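PDB 3BFM: biotin protein ligase-like protein of unknown function from Silicibacter sp., which is of unknown function but has the fold of the biotin/lipoate protein ligase family, and forms a two-chain assembly that binds calcium ions. Local coordinates for residues Thr5-Ala17 with Pro157-His169. Residues are numbered along the deposited sequence; the frame is centred on the assembly and turned at random.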
ATOM      1  N   THR A   5       8.485 -11.544 -14.752  1.00 43.23           N
ATOM      2  CA  THR A   5       8.481 -10.573 -13.615  1.00 43.53           C
ATOM      3  C   THR A   5       7.068 -10.145 -13.253  1.00 39.38           C
ATOM      4  O   THR A   5       6.320  -9.657 -14.092  1.00 38.33           O
ATOM      5  CB  THR A   5       9.333  -9.315 -13.919  1.00 45.13           C
ATOM      6  OG1 THR A   5      10.699  -9.704 -14.117  1.00 54.20           O
ATOM      7  CG2 THR A   5       9.269  -8.307 -12.769  1.00 43.73           C
ATOM      8  N   ILE A   6       6.711 -10.330 -11.990  1.00 35.69           N
ATOM      9  CA  ILE A   6       5.371  -9.991 -11.516  1.00 32.46           C
ATOM     10  C   ILE A   6       5.455  -8.662 -10.772  1.00 30.76           C
ATOM     11  O   ILE A   6       6.091  -8.558  -9.712  1.00 29.79           O
ATOM     12  CB  ILE A   6       4.789 -11.102 -10.645  1.00 31.33           C
ATOM     13  CG1 ILE A   6       4.549 -12.360 -11.490  1.00 38.14           C
ATOM     14  CG2 ILE A   6       3.460 -10.695 -10.044  1.00 28.79           C
ATOM     15  CD1 ILE A   6       4.186 -13.579 -10.662  1.00 46.31           C
ATOM     16  N   THR A   7       4.789  -7.658 -11.325  1.00 28.85           N
ATOM     17  CA  THR A   7       4.848  -6.301 -10.802  1.00 28.32           C
ATOM     18  C   THR A   7       3.555  -5.974 -10.083  1.00 25.16           C
ATOM     19  O   THR A   7       2.502  -6.126 -10.657  1.00 25.14           O
ATOM     20  CB  THR A   7       5.044  -5.318 -11.955  1.00 30.64           C
ATOM     21  OG1 THR A   7       6.177  -5.744 -12.713  1.00 36.63           O
ATOM     22  CG2 THR A   7       5.282  -3.922 -11.438  1.00 34.37           C
ATOM     23  N   PHE A   8       3.654  -5.543  -8.827  1.00 23.39           N
ATOM     24  CA  PHE A   8       2.512  -5.190  -8.002  1.00 23.51           C
ATOM     25  C   PHE A   8       2.537  -3.699  -7.786  1.00 25.19           C
ATOM     26  O   PHE A   8       3.580  -3.070  -8.018  1.00 24.41           O
ATOM     27  CB  PHE A   8       2.570  -5.925  -6.666  1.00 24.31           C
ATOM     28  CG  PHE A   8       2.302  -7.401  -6.796  1.00 25.72           C
ATOM     29  CD1 PHE A   8       1.046  -7.863  -7.149  1.00 29.03           C
ATOM     30  CD2 PHE A   8       3.302  -8.328  -6.593  1.00 21.06           C
ATOM     31  CE1 PHE A   8       0.824  -9.202  -7.305  1.00 28.08           C
ATOM     32  CE2 PHE A   8       3.062  -9.686  -6.745  1.00 27.32           C
ATOM     33  CZ  PHE A   8       1.849 -10.117  -7.098  1.00 23.66           C
ATOM     34  N   PRO A   9       1.390  -3.118  -7.413  1.00 23.58           N
ATOM     35  CA  PRO A   9       1.341  -1.699  -7.049  1.00 24.69           C
ATOM     36  C   PRO A   9       2.358  -1.329  -5.958  1.00 24.13           C
ATOM     37  O   PRO A   9       2.819  -2.184  -5.200  1.00 22.75           O
ATOM     38  CB  PRO A   9      -0.073  -1.513  -6.514  1.00 27.01           C
ATOM     39  CG  PRO A   9      -0.853  -2.643  -6.996  1.00 29.88           C
ATOM     40  CD  PRO A   9       0.056  -3.752  -7.369  1.00 21.35           C
ATOM     41  N   PRO A  10       2.728  -0.040  -5.871  1.00 27.95           N
ATOM     42  CA  PRO A  10       3.614   0.375  -4.803  1.00 28.86           C
ATOM     43  C   PRO A  10       3.065  -0.037  -3.454  1.00 28.47           C
ATOM     44  O   PRO A  10       1.858   0.086  -3.227  1.00 28.76           O
ATOM     45  CB  PRO A  10       3.606   1.908  -4.924  1.00 30.64           C
ATOM     46  CG  PRO A  10       3.368   2.147  -6.335  1.00 30.18           C
ATOM     47  CD  PRO A  10       2.379   1.088  -6.754  1.00 29.65           C
ATOM     48  N   LEU A  11       3.941  -0.543  -2.595  1.00 26.29           N
ATOM     49  CA  LEU A  11       3.546  -0.988  -1.253  1.00 34.25           C
ATOM     50  C   LEU A  11       2.798  -2.333  -1.236  1.00 32.34           C
ATOM     51  O   LEU A  11       2.281  -2.767  -0.199  1.00 33.58           O
ATOM     52  CB  LEU A  11       2.730   0.097  -0.519  1.00 36.55           C
ATOM     53  CG  LEU A  11       3.562   1.194   0.164  1.00 43.61           C
ATOM     54  CD1 LEU A  11       4.695   1.761  -0.729  1.00 40.49           C
ATOM     55  CD2 LEU A  11       2.660   2.301   0.699  1.00 35.79           C
HETATM   56  N   MSE A  12       2.723  -3.004  -2.375  1.00 27.30           N
HETATM   57  CA  MSE A  12       2.426  -4.436  -2.341  1.00 27.53           C
HETATM   58  C   MSE A  12       3.734  -5.157  -2.597  1.00 27.28           C
HETATM   59  O   MSE A  12       4.593  -4.661  -3.312  1.00 27.70           O
HETATM   60  CB  MSE A  12       1.326  -4.820  -3.306  1.00 28.88           C
HETATM   61  CG  MSE A  12      -0.062  -4.747  -2.688  1.00 36.18           C
HETATM   62 SE   MSE A  12      -1.526  -4.726  -3.958  0.75 28.22          SE
HETATM   63  CE  MSE A  12      -2.846  -5.644  -2.938  1.00 34.70           C
ATOM     64  N   THR A  13       3.913  -6.289  -1.931  1.00 25.38           N
ATOM     65  CA  THR A  13       5.154  -7.021  -1.932  1.00 24.15           C
ATOM     66  C   THR A  13       4.799  -8.402  -2.394  1.00 23.13           C
ATOM     67  O   THR A  13       4.069  -9.072  -1.680  1.00 22.53           O
ATOM     68  CB  THR A  13       5.669  -7.207  -0.494  1.00 27.86           C
ATOM     69  OG1 THR A  13       5.670  -5.951   0.188  1.00 30.35           O
ATOM     70  CG2 THR A  13       7.086  -7.829  -0.481  1.00 26.82           C
ATOM     71  N   GLY A  14       5.347  -8.841  -3.521  1.00 22.40           N
ATOM     72  CA  GLY A  14       5.148 -10.202  -3.977  1.00 22.67           C
ATOM     73  C   GLY A  14       6.157 -11.171  -3.393  1.00 23.64           C
ATOM     74  O   GLY A  14       7.343 -10.856  -3.296  1.00 25.29           O
ATOM     75  N   GLU A  15       5.694 -12.351  -2.996  1.00 21.21           N
ATOM     76  CA  GLU A  15       6.550 -13.398  -2.499  1.00 23.39           C
ATOM     77  C   GLU A  15       6.085 -14.727  -3.111  1.00 21.25           C
ATOM     78  O   GLU A  15       4.937 -15.156  -2.899  1.00 18.48           O
ATOM     79  CB  GLU A  15       6.459 -13.461  -0.991  1.00 26.85           C
ATOM     80  CG  GLU A  15       7.347 -14.557  -0.423  1.00 37.55           C
ATOM     81  CD  GLU A  15       7.566 -14.465   1.067  1.00 51.37           C
ATOM     82  OE1 GLU A  15       7.511 -13.343   1.635  1.00 55.32           O
ATOM     83  OE2 GLU A  15       7.818 -15.536   1.666  1.00 57.07           O
ATOM     84  N   ALA A  16       6.945 -15.369  -3.889  1.00 18.78           N
ATOM     85  CA  ALA A  16       6.625 -16.673  -4.436  1.00 17.65           C
ATOM     86  C   ALA A  16       6.757 -17.724  -3.330  1.00 19.78           C
ATOM     87  O   ALA A  16       7.751 -17.749  -2.573  1.00 19.65           O
ATOM     88  CB  ALA A  16       7.531 -17.019  -5.626  1.00 18.66           C
ATOM     89  N   ALA A  17       5.785 -18.637  -3.281  1.00 18.58           N
ATOM     90  CA  ALA A  17       5.805 -19.756  -2.322  1.00 20.21           C
ATOM     91  C   ALA A  17       6.932 -20.733  -2.665  1.00 22.46           C
ATOM     92  O   ALA A  17       7.157 -21.067  -3.840  1.00 21.84           O
ATOM     93  CB  ALA A  17       4.453 -20.491  -2.336  1.00 22.40           C
ATOM     94  N   PRO A 157       0.436 -14.778 -14.952  1.00 21.06           N
ATOM     95  CA  PRO A 157       1.100 -13.654 -14.289  1.00 20.41           C
ATOM     96  C   PRO A 157       0.342 -12.336 -14.434  1.00 15.90           C
ATOM     97  O   PRO A 157       0.292 -11.551 -13.504  1.00 16.95           O
ATOM     98  CB  PRO A 157       2.452 -13.544 -15.029  1.00 24.33           C
ATOM     99  CG  PRO A 157       2.657 -14.829 -15.712  1.00 27.42           C
ATOM    100  CD  PRO A 157       1.302 -15.431 -15.952  1.00 26.78           C
ATOM    101  N   ARG A 158      -0.182 -12.054 -15.616  1.00 17.10           N
ATOM    102  CA  ARG A 158      -0.910 -10.798 -15.848  1.00 18.68           C
ATOM    103  C   ARG A 158      -2.210 -10.750 -15.070  1.00 18.12           C
ATOM    104  O   ARG A 158      -2.603  -9.709 -14.580  1.00 16.58           O
ATOM    105  CB  ARG A 158      -1.199 -10.602 -17.332  1.00 19.46           C
ATOM    106  CG  ARG A 158       0.050 -10.581 -18.241  1.00 23.54           C
ATOM    107  CD  ARG A 158       0.952  -9.379 -18.016  1.00 29.45           C
ATOM    108  NE  ARG A 158       1.875  -9.513 -16.897  1.00 27.78           N
ATOM    109  CZ  ARG A 158       3.004 -10.224 -16.910  1.00 32.45           C
ATOM    110  NH1 ARG A 158       3.350 -10.942 -17.976  1.00 36.78           N
ATOM    111  NH2 ARG A 158       3.765 -10.250 -15.828  1.00 33.82           N
ATOM    112  N   LEU A 159      -2.894 -11.886 -14.993  1.00 18.88           N
ATOM    113  CA  LEU A 159      -4.128 -12.016 -14.183  1.00 18.24           C
ATOM    114  C   LEU A 159      -3.887 -11.770 -12.671  1.00 18.09           C
ATOM    115  O   LEU A 159      -4.642 -11.063 -11.993  1.00 19.98           O
ATOM    116  CB  LEU A 159      -4.783 -13.360 -14.442  1.00 19.40           C
ATOM    117  CG  LEU A 159      -6.119 -13.594 -13.709  1.00 14.08           C
ATOM    118  CD1 LEU A 159      -7.205 -12.568 -14.045  1.00 21.37           C
ATOM    119  CD2 LEU A 159      -6.673 -15.020 -13.957  1.00 17.41           C
ATOM    120  N   LEU A 160      -2.820 -12.370 -12.153  1.00 17.89           N
ATOM    121  CA  LEU A 160      -2.374 -12.102 -10.791  1.00 16.65           C
ATOM    122  C   LEU A 160      -2.115 -10.635 -10.512  1.00 16.49           C
ATOM    123  O   LEU A 160      -2.598 -10.096  -9.517  1.00 18.30           O
ATOM    124  CB  LEU A 160      -1.144 -12.944 -10.485  1.00 14.34           C
ATOM    125  CG  LEU A 160      -0.468 -12.743  -9.142  1.00 23.21           C
ATOM    126  CD1 LEU A 160      -1.437 -13.018  -7.963  1.00 26.76           C
ATOM    127  CD2 LEU A 160       0.752 -13.679  -9.093  1.00 21.53           C
ATOM    128  N   GLU A 161      -1.334  -9.980 -11.386  1.00 16.76           N
ATOM    129  CA  GLU A 161      -1.051  -8.567 -11.260  1.00 18.39           C
ATOM    130  C   GLU A 161      -2.325  -7.760 -11.264  1.00 19.21           C
ATOM    131  O   GLU A 161      -2.491  -6.830 -10.479  1.00 18.18           O
ATOM    132  CB  GLU A 161      -0.199  -8.103 -12.452  1.00 19.11           C
ATOM    133  CG  GLU A 161       1.200  -8.616 -12.410  1.00 25.42           C
ATOM    134  CD  GLU A 161       1.987  -8.327 -13.687  1.00 23.15           C
ATOM    135  OE1 GLU A 161       1.371  -7.977 -14.727  1.00 29.52           O
ATOM    136  OE2 GLU A 161       3.236  -8.416 -13.624  1.00 30.81           O
ATOM    137  N   SER A 162      -3.225  -8.129 -12.166  1.00 16.80           N
ATOM    138  CA  SER A 162      -4.479  -7.407 -12.331  0.70 17.22           C
ATOM    139  C   SER A 162      -5.401  -7.593 -11.125  1.00 15.80           C
ATOM    140  O   SER A 162      -6.073  -6.659 -10.701  1.00 18.14           O
ATOM    141  CB  SER A 162      -5.160  -7.851 -13.610  0.70 18.00           C
ATOM    142  OG  SER A 162      -6.206  -6.971 -13.912  0.70 14.13           O
ATOM    143  N   TRP A 163      -5.419  -8.800 -10.568  1.00 15.33           N
ATOM    144  CA  TRP A 163      -6.245  -9.056  -9.385  1.00 13.03           C
ATOM    145  C   TRP A 163      -5.756  -8.112  -8.264  1.00 12.90           C
ATOM    146  O   TRP A 163      -6.526  -7.359  -7.643  1.00 16.83           O
ATOM    147  CB  TRP A 163      -6.178 -10.500  -8.968  1.00 18.78           C
ATOM    148  CG  TRP A 163      -7.020 -10.818  -7.755  1.00 13.71           C
ATOM    149  CD1 TRP A 163      -8.372 -10.586  -7.599  1.00 16.90           C
ATOM    150  CD2 TRP A 163      -6.584 -11.467  -6.563  1.00 17.82           C
ATOM    151  NE1 TRP A 163      -8.778 -11.040  -6.385  1.00 20.92           N
ATOM    152  CE2 TRP A 163      -7.708 -11.585  -5.720  1.00 18.62           C
ATOM    153  CE3 TRP A 163      -5.346 -11.937  -6.119  1.00 18.13           C
ATOM    154  CZ2 TRP A 163      -7.631 -12.146  -4.439  1.00 22.66           C
ATOM    155  CZ3 TRP A 163      -5.254 -12.495  -4.839  1.00 22.51           C
ATOM    156  CH2 TRP A 163      -6.393 -12.613  -4.024  1.00 21.71           C
ATOM    157  N   ALA A 164      -4.451  -8.151  -8.018  1.00 17.60           N
ATOM    158  CA  ALA A 164      -3.875  -7.290  -6.983  1.00 18.86           C
ATOM    159  C   ALA A 164      -4.243  -5.815  -7.162  1.00 19.93           C
ATOM    160  O   ALA A 164      -4.672  -5.152  -6.192  1.00 21.21           O
ATOM    161  CB  ALA A 164      -2.364  -7.477  -6.883  1.00 19.98           C
ATOM    162  N   ARG A 165      -4.092  -5.304  -8.376  1.00 19.41           N
ATOM    163  CA  ARG A 165      -4.412  -3.921  -8.679  1.00 19.05           C
ATOM    164  C   ARG A 165      -5.884  -3.608  -8.485  1.00 15.26           C
ATOM    165  O   ARG A 165      -6.238  -2.603  -7.835  1.00 19.64           O
ATOM    166  CB  ARG A 165      -4.043  -3.534 -10.114  1.00 23.32           C
ATOM    167  CG  ARG A 165      -2.659  -3.048 -10.305  1.00 35.22           C
ATOM    168  CD  ARG A 165      -2.503  -2.295 -11.625  1.00 35.19           C
ATOM    169  NE  ARG A 165      -3.116  -3.005 -12.760  1.00 44.63           N
ATOM    170  CZ  ARG A 165      -2.573  -4.034 -13.425  1.00 46.23           C
ATOM    171  NH1 ARG A 165      -1.384  -4.537 -13.087  1.00 49.33           N
ATOM    172  NH2 ARG A 165      -3.237  -4.579 -14.439  1.00 37.83           N
ATOM    173  N   HIS A 166      -6.766  -4.442  -9.015  1.00 16.60           N
ATOM    174  CA  HIS A 166      -8.182  -4.153  -8.815  1.00 14.85           C
ATOM    175  C   HIS A 166      -8.673  -4.350  -7.366  1.00 14.93           C
ATOM    176  O   HIS A 166      -9.502  -3.588  -6.893  1.00 14.69           O
ATOM    177  CB  HIS A 166      -9.044  -4.986  -9.769  1.00 14.77           C
ATOM    178  CG  HIS A 166      -9.038  -4.490 -11.166  1.00 16.14           C
ATOM    179  ND1 HIS A 166      -8.175  -4.966 -12.116  1.00 20.49           N
ATOM    180  CD2 HIS A 166      -9.807  -3.558 -11.780  1.00 17.01           C
ATOM    181  CE1 HIS A 166      -8.393  -4.334 -13.262  1.00 18.17           C
ATOM    182  NE2 HIS A 166      -9.380  -3.480 -13.080  1.00 26.15           N
ATOM    183  N   CYS A 167      -8.151  -5.346  -6.638  1.00 17.08           N
ATOM    184  CA  CYS A 167      -8.425  -5.443  -5.211  1.00 17.74           C
ATOM    185  C   CYS A 167      -8.019  -4.177  -4.470  1.00 18.04           C
ATOM    186  O   CYS A 167      -8.753  -3.667  -3.633  1.00 18.50           O
ATOM    187  CB  CYS A 167      -7.725  -6.657  -4.595  1.00 17.58           C
ATOM    188  SG  CYS A 167      -8.484  -8.181  -5.084  1.00 21.12           S
ATOM    189  N   LEU A 168      -6.829  -3.669  -4.742  1.00 17.07           N
ATOM    190  CA  LEU A 168      -6.397  -2.465  -4.068  1.00 15.87           C
ATOM    191  C   LEU A 168      -7.329  -1.298  -4.390  1.00 15.61           C
ATOM    192  O   LEU A 168      -7.665  -0.551  -3.506  1.00 18.47           O
ATOM    193  CB  LEU A 168      -4.974  -2.106  -4.473  1.00 15.13           C
ATOM    194  CG  LEU A 168      -4.344  -0.843  -3.894  1.00 20.76           C
ATOM    195  CD1 LEU A 168      -4.151  -0.975  -2.404  1.00 21.40           C
ATOM    196  CD2 LEU A 168      -2.987  -0.603  -4.643  1.00 18.65           C
ATOM    197  N   HIS A 169      -7.760  -1.161  -5.637  1.00 16.53           N
ATOM    198  CA  HIS A 169      -8.696  -0.076  -5.968  1.00 17.31           C
ATOM    199  C   HIS A 169      -9.951  -0.106  -5.059  1.00 17.43           C
ATOM    200  O   HIS A 169     -10.306   0.902  -4.426  1.00 17.54           O
ATOM    201  CB  HIS A 169      -9.059  -0.154  -7.458  1.00 18.22           C
ATOM    202  CG  HIS A 169     -10.178   0.744  -7.853  1.00 23.01           C
ATOM    203  ND1 HIS A 169      -9.990   2.081  -8.137  1.00 25.10           N
ATOM    204  CD2 HIS A 169     -11.504   0.510  -7.991  1.00 25.78           C
ATOM    205  CE1 HIS A 169     -11.157   2.628  -8.432  1.00 25.58           C
ATOM    206  NE2 HIS A 169     -12.088   1.695  -8.365  1.00 23.82           N
TER
HETATM  207  O   HOH W   1      -0.004  -5.059 -10.317  1.00 45.56           O
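Glu161 receives the backbone of Thr7 across the contact: Thr7 N donates to Glu161 OE2 at 2.9 Å, nearly straight at 172°. The amide comes in on the anti side of OE2, tilted out of the carboxylate plane, while Arg158 NH2 reaches OE2 from the opposite face, so two donors hold this one oxygen. Arg158 NE closes the salt bridge to Glu161 OE1 at 2.7 Å; the carboxylate oxygens lie in the guanidinium plane but the nitrogens stand well above the carboxylate plane, a tilted two-nitrogen grip that should limit its rotation. A water adds a second link, donating to Thr7 O and Glu161 O and accepting weakly from Arg165 NH1.

Ile6 lies beside this polar patch. Its CG2 meets Glu161 CG, and Ile6 CD1 reaches Leu160 CD2 at 3.8 Å, the side chains roughly perpendicular. Phe8, with CG anti to its carbonyl carbon (chi1 -71°), presents a ring edge to the helix: Ala164 CB is 3.4 Å from Phe8 CD1, and Leu160 CG meets CZ. Pro9 begins a type II turn and lies alongside Leu168, pointing the opposite way, Pro9 CB 3.6 Å from Leu168 CD2, while Pro9 CG rests on Arg165 CG. At the turn's last position, selenomethionine Met12 brings SE within 4.1 Å of Ala164 CB.

The N-terminal arm thus joins helix 156-175 to strand 13-16, outermost in the ligase-like domain's mixed sheet within this chain and parallel to strand 39-44. Ile6 and Leu160 both touch Tyr42, Trp163 packs on strands 48-55 and 123-130, helix 67-82 flanks Leu159 and Cys167, and Leu168 meets Leu11 of the second subunit.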